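Local coordinates for protein ADP/ATP-dependent NAD(P)H-hydrate dehydratase (Bacillus subtilis, PDB 3RPZ) that catalyses the ADP/ATP-dependent dehydration of NAD(P)H hydrates, removing the added water and thereby restoring the damaged nicotinamide cofactor, at residues Thr207-Leu212 and Leu252-His257; Gly218-Gly223 and Leu262-Leu267. One frame throughout, in Å; residues are numbered along the deposited sequence. Where two conformers were deposited one is given.

Interaction 1. Residues Thr207-Leu212 and Leu252-His257; sequences TGNGAL and LWTDEH. With AMP (adenosine monophosphate), chain C.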
# COMPACT_ATOMS: atom_id res chain seq x y z
N THR A 207 9.25 -28.23 -7.00
CA THR A 207 8.64 -27.35 -6.01
C THR A 207 7.29 -26.80 -6.44
O THR A 207 6.94 -26.75 -7.61
CB THR A 207 9.57 -26.18 -5.66
OG1 THR A 207 9.71 -25.35 -6.79
CG2 THR A 207 10.91 -26.62 -5.15
N GLY A 208 6.55 -26.32 -5.45
CA GLY A 208 5.26 -25.74 -5.63
C GLY A 208 4.10 -26.58 -5.19
O GLY A 208 4.27 -27.78 -4.90
N ASN A 209 2.93 -25.97 -5.05
CA ASN A 209 1.73 -26.66 -4.60
C ASN A 209 0.50 -25.93 -5.08
O ASN A 209 0.65 -24.93 -5.84
CB ASN A 209 1.74 -26.86 -3.09
CG ASN A 209 1.82 -25.57 -2.35
OD1 ASN A 209 1.20 -24.59 -2.76
ND2 ASN A 209 2.64 -25.51 -1.26
N GLY A 210 -0.69 -26.38 -4.69
CA GLY A 210 -1.91 -25.78 -5.18
C GLY A 210 -2.15 -24.35 -4.72
O GLY A 210 -3.07 -23.69 -5.21
N ALA A 211 -1.34 -23.82 -3.82
CA ALA A 211 -1.41 -22.38 -3.51
C ALA A 211 -1.17 -21.56 -4.75
O ALA A 211 -1.65 -20.42 -4.86
CB ALA A 211 -0.48 -21.99 -2.38
N LEU A 212 -0.42 -22.11 -5.69
CA LEU A 212 -0.11 -21.42 -6.96
C LEU A 212 -1.24 -21.44 -7.97
O LEU A 212 -1.17 -20.75 -8.99
CB LEU A 212 1.18 -21.99 -7.59
CG LEU A 212 2.43 -21.79 -6.78
CD1 LEU A 212 3.57 -22.60 -7.38
CD2 LEU A 212 2.80 -20.31 -6.69
N LEU A 252 6.91 -22.40 1.33
CA LEU A 252 7.09 -21.63 2.56
C LEU A 252 5.75 -21.15 3.05
O LEU A 252 5.41 -21.29 4.23
CB LEU A 252 8.01 -20.41 2.36
CG LEU A 252 8.24 -19.52 3.60
CD1 LEU A 252 7.09 -18.58 3.93
CD2 LEU A 252 8.58 -20.37 4.85
N TRP A 253 4.96 -20.55 2.16
CA TRP A 253 3.65 -20.01 2.55
C TRP A 253 2.81 -21.00 3.26
O TRP A 253 2.17 -20.69 4.28
CB TRP A 253 2.85 -19.60 1.30
CG TRP A 253 1.40 -19.14 1.53
CD1 TRP A 253 0.25 -19.85 1.29
CD2 TRP A 253 1.00 -17.87 1.98
NE1 TRP A 253 -0.85 -19.09 1.58
CE2 TRP A 253 -0.43 -17.86 1.97
CE3 TRP A 253 1.69 -16.71 2.42
CZ2 TRP A 253 -1.13 -16.75 2.37
CZ3 TRP A 253 1.00 -15.63 2.76
CH2 TRP A 253 -0.42 -15.64 2.74
N THR A 254 2.74 -22.20 2.72
CA THR A 254 1.82 -23.20 3.26
C THR A 254 2.25 -23.78 4.60
O THR A 254 1.49 -24.49 5.26
CB THR A 254 1.44 -24.32 2.26
OG1 THR A 254 2.66 -24.89 1.73
CG2 THR A 254 0.64 -23.77 1.14
N ASP A 255 3.43 -23.43 5.08
CA ASP A 255 3.82 -23.90 6.40
C ASP A 255 2.88 -23.35 7.47
O ASP A 255 2.54 -24.04 8.39
CB ASP A 255 5.22 -23.45 6.78
CG ASP A 255 6.31 -24.23 6.08
OD1 ASP A 255 6.05 -25.28 5.49
OD2 ASP A 255 7.44 -23.76 6.15
N GLU A 256 2.51 -22.08 7.36
CA GLU A 256 1.66 -21.45 8.36
C GLU A 256 0.41 -20.78 7.81
O GLU A 256 -0.33 -20.19 8.60
CB GLU A 256 2.45 -20.42 9.12
CG GLU A 256 3.57 -21.01 9.94
CD GLU A 256 4.25 -19.92 10.77
OE1 GLU A 256 5.05 -19.14 10.21
OE2 GLU A 256 3.92 -19.83 11.96
N HIS A 257 0.16 -20.95 6.53
CA HIS A 257 -1.00 -20.33 5.88
C HIS A 257 -1.72 -21.36 5.03
O HIS A 257 -1.09 -22.24 4.44
CB HIS A 257 -0.61 -19.17 4.96
CG HIS A 257 0.30 -18.15 5.58
ND1 HIS A 257 1.68 -18.35 5.63
CD2 HIS A 257 0.05 -16.99 6.21
CE1 HIS A 257 2.23 -17.30 6.22
NE2 HIS A 257 1.28 -16.46 6.59
P AMP C . -0.41 -19.24 -15.00
O1P AMP C . -0.78 -18.09 -14.00
O2P AMP C . -1.65 -20.01 -15.26
O3P AMP C . 0.28 -18.59 -16.19
O5' AMP C . 0.74 -19.92 -14.27
C5' AMP C . 0.47 -20.71 -13.05
C4' AMP C . 1.74 -20.92 -12.31
O4' AMP C . 1.46 -21.58 -11.03
C3' AMP C . 2.78 -21.77 -13.00
O3' AMP C . 4.07 -21.44 -12.51
C2' AMP C . 2.31 -23.15 -12.51
O2' AMP C . 3.29 -24.19 -12.72
C1' AMP C . 2.08 -22.87 -11.04
N9 AMP C . 1.07 -23.77 -10.46
C8 AMP C . -0.26 -23.66 -10.57
N7 AMP C . -0.91 -24.68 -9.92
C5 AMP C . 0.09 -25.41 -9.38
C6 AMP C . 0.12 -26.66 -8.58
N6 AMP C . -1.04 -27.25 -8.25
N1 AMP C . 1.33 -27.10 -8.25
C2 AMP C . 2.48 -26.49 -8.58
N3 AMP C . 2.54 -25.35 -9.33
C4 AMP C . 1.38 -24.90 -9.71

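Interaction 2. Residues Gly218-Gly223 and Leu262-Leu267; sequences GDTLTG and LLAHEL. With NPW (beta-6-hydroxy-1,4,5,6-tetrahydronicotinamide adenine dinucleotide phosphate), chain D.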
# COMPACT_ATOMS: atom_id res chain seq x y z
N GLY A 218 1.48 -17.01 -12.61
CA GLY A 218 2.33 -17.12 -13.76
C GLY A 218 2.88 -15.79 -14.23
O GLY A 218 3.96 -15.71 -14.80
N ASP A 219 2.14 -14.72 -13.95
CA ASP A 219 2.61 -13.38 -14.25
C ASP A 219 3.82 -13.05 -13.39
O ASP A 219 4.84 -12.51 -13.86
CB ASP A 219 1.45 -12.37 -14.10
CG ASP A 219 0.26 -12.73 -14.91
OD1 ASP A 219 0.40 -13.12 -16.10
OD2 ASP A 219 -0.88 -12.63 -14.37
N THR A 220 3.74 -13.34 -12.07
CA THR A 220 4.87 -13.21 -11.19
C THR A 220 6.10 -14.02 -11.72
O THR A 220 7.24 -13.57 -11.69
CB THR A 220 4.47 -13.67 -9.80
OG1 THR A 220 3.44 -12.82 -9.28
CG2 THR A 220 5.66 -13.64 -8.84
N LEU A 221 5.86 -15.29 -12.10
CA LEU A 221 6.93 -16.13 -12.60
C LEU A 221 7.65 -15.49 -13.77
O LEU A 221 8.89 -15.50 -13.82
CB LEU A 221 6.43 -17.54 -12.95
CG LEU A 221 7.49 -18.41 -13.59
CD1 LEU A 221 8.61 -18.75 -12.63
CD2 LEU A 221 6.83 -19.71 -14.12
N THR A 222 6.91 -14.94 -14.74
CA THR A 222 7.56 -14.30 -15.89
C THR A 222 8.54 -13.24 -15.44
O THR A 222 9.66 -13.13 -15.91
CB THR A 222 6.49 -13.72 -16.79
OG1 THR A 222 5.76 -14.82 -17.34
CG2 THR A 222 7.08 -12.87 -17.92
N GLY A 223 8.11 -12.45 -14.47
CA GLY A 223 9.02 -11.45 -13.89
C GLY A 223 10.23 -12.02 -13.20
O GLY A 223 11.36 -11.54 -13.37
N LEU A 262 -3.26 -17.85 -0.70
CA LEU A 262 -2.11 -17.09 -1.24
C LEU A 262 -2.56 -16.11 -2.30
O LEU A 262 -3.36 -16.45 -3.14
CB LEU A 262 -1.09 -18.04 -1.81
CG LEU A 262 0.18 -17.42 -2.41
CD1 LEU A 262 1.06 -16.73 -1.40
CD2 LEU A 262 0.98 -18.51 -3.16
N LEU A 263 -1.99 -14.92 -2.29
CA LEU A 263 -2.12 -13.99 -3.43
C LEU A 263 -0.76 -13.91 -4.10
O LEU A 263 0.27 -13.82 -3.43
CB LEU A 263 -2.56 -12.62 -2.93
CG LEU A 263 -3.90 -12.60 -2.21
CD1 LEU A 263 -4.22 -11.24 -1.61
CD2 LEU A 263 -5.01 -13.00 -3.20
N ALA A 264 -0.73 -13.88 -5.43
CA ALA A 264 0.49 -13.96 -6.20
C ALA A 264 1.54 -12.97 -5.77
O ALA A 264 2.72 -13.32 -5.73
CB ALA A 264 0.21 -13.79 -7.69
N HIS A 265 1.18 -11.72 -5.49
CA HIS A 265 2.22 -10.76 -5.12
C HIS A 265 2.98 -11.14 -3.91
O HIS A 265 4.13 -10.70 -3.74
CB HIS A 265 1.64 -9.35 -4.98
CG HIS A 265 0.76 -9.13 -3.82
ND1 HIS A 265 1.18 -8.70 -2.57
CD2 HIS A 265 -0.58 -9.29 -3.73
CE1 HIS A 265 0.13 -8.62 -1.76
NE2 HIS A 265 -0.95 -8.94 -2.45
N GLU A 266 2.38 -11.94 -3.02
CA GLU A 266 3.07 -12.37 -1.82
C GLU A 266 4.24 -13.31 -2.12
O GLU A 266 5.18 -13.38 -1.35
CB GLU A 266 2.11 -13.03 -0.86
CG GLU A 266 1.07 -12.03 -0.37
CD GLU A 266 -0.02 -12.65 0.47
OE1 GLU A 266 -0.63 -13.64 0.04
OE2 GLU A 266 -0.27 -12.10 1.62
N LEU A 267 4.23 -13.99 -3.26
CA LEU A 267 5.37 -14.77 -3.68
C LEU A 267 6.64 -13.92 -3.76
O LEU A 267 7.71 -14.33 -3.28
CB LEU A 267 5.14 -15.45 -5.05
CG LEU A 267 4.05 -16.49 -5.11
CD1 LEU A 267 3.69 -16.77 -6.56
CD2 LEU A 267 4.50 -17.76 -4.39
P NPW D . -9.80 -25.31 -18.07
O1 NPW D . -10.80 -24.44 -18.81
O2 NPW D . -9.55 -25.00 -16.63
O3 NPW D . -9.99 -26.82 -18.29
PA NPW D . -6.40 -18.47 -20.61
PB NPW D . -5.23 -16.98 -18.40
C1A NPW D . -6.37 -24.07 -19.49
C1B NPW D . -3.76 -12.54 -17.87
N1C NPW D . -3.88 -12.54 -16.43
N1D NPW D . -4.13 -27.93 -17.00
C2A NPW D . -7.76 -23.83 -18.91
O2A NPW D . -8.39 -25.09 -18.84
C2B NPW D . -2.62 -13.39 -18.42
O2B NPW D . -1.36 -12.78 -18.25
C2C NPW D . -3.96 -11.47 -15.69
C2D NPW D . -5.14 -27.93 -17.88
C3A NPW D . -8.38 -22.89 -19.92
O3A NPW D . -8.88 -23.58 -21.09
C3B NPW D . -3.08 -13.45 -19.89
O3B NPW D . -2.65 -12.24 -20.53
C3C NPW D . -4.19 -11.25 -14.43
N3D NPW D . -5.70 -26.89 -18.51
C4B NPW D . -4.61 -13.47 -19.76
O4B NPW D . -4.96 -13.08 -18.40
C4C NPW D . -4.50 -12.49 -13.60
C4D NPW D . -5.09 -25.75 -18.18
O4D NPW D . -6.02 -22.82 -20.09
C4E NPW D . -7.18 -22.05 -20.32
C5A NPW D . -4.03 -25.62 -17.24
C5B NPW D . -5.22 -14.85 -20.02
O5B NPW D . -4.50 -15.86 -19.31
C5C NPW D . -4.98 -13.60 -14.51
C5E NPW D . -7.04 -20.78 -19.47
O5E NPW D . -6.08 -19.94 -20.09
C6C NPW D . -4.00 -13.84 -15.69
O6C NPW D . -2.71 -14.27 -15.27
C6D NPW D . -3.51 -26.79 -16.60
N6D NPW D . -2.52 -26.84 -15.72
N7A NPW D . -3.64 -24.31 -17.04
C7C NPW D . -4.10 -9.96 -13.81
N7C NPW D . -4.32 -9.86 -12.50
O7C NPW D . -3.87 -8.94 -14.50
C8A NPW D . -4.48 -23.60 -17.88
N9A NPW D . -5.34 -24.51 -18.55
OA1 NPW D . -7.75 -18.37 -21.18
OA2 NPW D . -5.22 -18.27 -21.42
OA3 NPW D . -6.43 -17.55 -19.29
OB1 NPW D . -4.19 -17.96 -18.10
OB2 NPW D . -5.96 -16.33 -17.26

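Interaction 1. Residues Thr207-Leu212 and Leu252-His257
Asn209 and Thr254 approach from opposite directions, the asparagine from the loop beside the adenosine monophosphate and the threonine from helix 235-256. At Asn209, CB points toward the helix, and CG sits between the backbone N and the carbonyl carbon (chi1 60°), a rotation that lets OD1 double back on its own loop while ND2 reaches across. CG comes within 4.1 Å of Thr254 CG2. OD1 takes the backbone N-H of Ala211, N to OD1 2.9 Å, from a donor tilted out of its carbonyl plane; this closes an Asx turn and holds the amide in its rotation. At the tip, ND2 ends 3.1 Å from Thr254 OG1; it makes a weak hydrogen bond to Ala250 O, and the threonine hydroxyl is hydrogen-bonded to Glu251 O.

The loop follows strand 202-204 and leads into helix 217-231, and it forms part of the nucleotide site expected of the ribokinase-like fold. Its inner side lies over one face of the adenine: Asn209 O stands 3.3 Å from AMP C6, and Leu212 CB 3.4 Å from AMP N9. Gly208, with phi at 105°, has a backbone shape that would jam a CB against the preceding carbonyl O, and the base would crowd it as well.

Beside the amide, Ala211 CB touches Thr254 CG2 and meets the Trp253 indole obliquely, 4.3 Å from CD1. The indole carries His257 CB on one face, and its NE1 bonds to Ser258 O. His257 ND1 reaches back to Trp253 O at 2.7 Å, the oxygen in the imidazole plane and the donor on a carbonyl lone pair, which fixes how that ring is turned.

Interaction 2. Residues Gly218-Gly223 and Leu262-Leu267
Flat groups flank the meeting of Thr220 with Ala264 and do not enter it: Glu266 CG lies over one face of the His265 ring, offset toward the rim, and the Glu266 carboxylate is met on the anti side of OE1 by the backbone N of Leu263, 3.0 Å away. That same oxygen forms a salt bridge with Arg55 of the second subunit. No hydrogen bond crosses between the two segments; Thr220 simply packs on Ala264 and Leu267. Thr220 OG1 stands 3.7 Å from Ala264 CB and makes a weak hydrogen bond to Gly216 O in its own chain, while Thr220 CG2, anti to the backbone N, is directed at Leu267 CB, 4.2 Å off. Leu48 of helix 44-54 also packs on Thr220 and Ala264.

On another side of helix 217-231, the Asp219 carboxylate grips the hydrated cofactor with both oxygens: NPW O2B donates to OD1 at 2.8 Å and NPW O6C to OD2 at 2.6 Å. With an alanine here, the ribose hydroxyl O2B and the hydrate hydroxyl O6C would probably lose the acceptors that hold them. Just before it in the chain, Gly218 N bonds to an AMP phosphate oxygen near the helix start, a glycine-rich anion site as in ribokinase relatives. Since O6C is the hydroxyl that distinguishes the hydrate from the intact cofactor, its short bond to Asp219 probably helps to recognise and orient the hydrated ring.

The centres of interactions 1 and 2 lie about 13 Å apart on the same side of the chain's centre, and their segments alternate in sequence: 207-212, 218-223, 252-257, then 262-267. Three successive helices, 217-231, 235-256 and 264-277, carry most of this region, with the nucleotide loop leading into the first. The two contacts touch directly, Leu212 CD2 lying 3.7 Å from Leu267 CD1 and Trp253 CH2 3.4 Å from Glu266 OE1. Gly208, Asn209, Gly210 and Leu212 lie against the adenosine, whereas 218-223 reach both the AMP phosphate and the hydrated cofactor, so one run of chain spans both pockets. The second subunit touches both contacts and also binds both ligands.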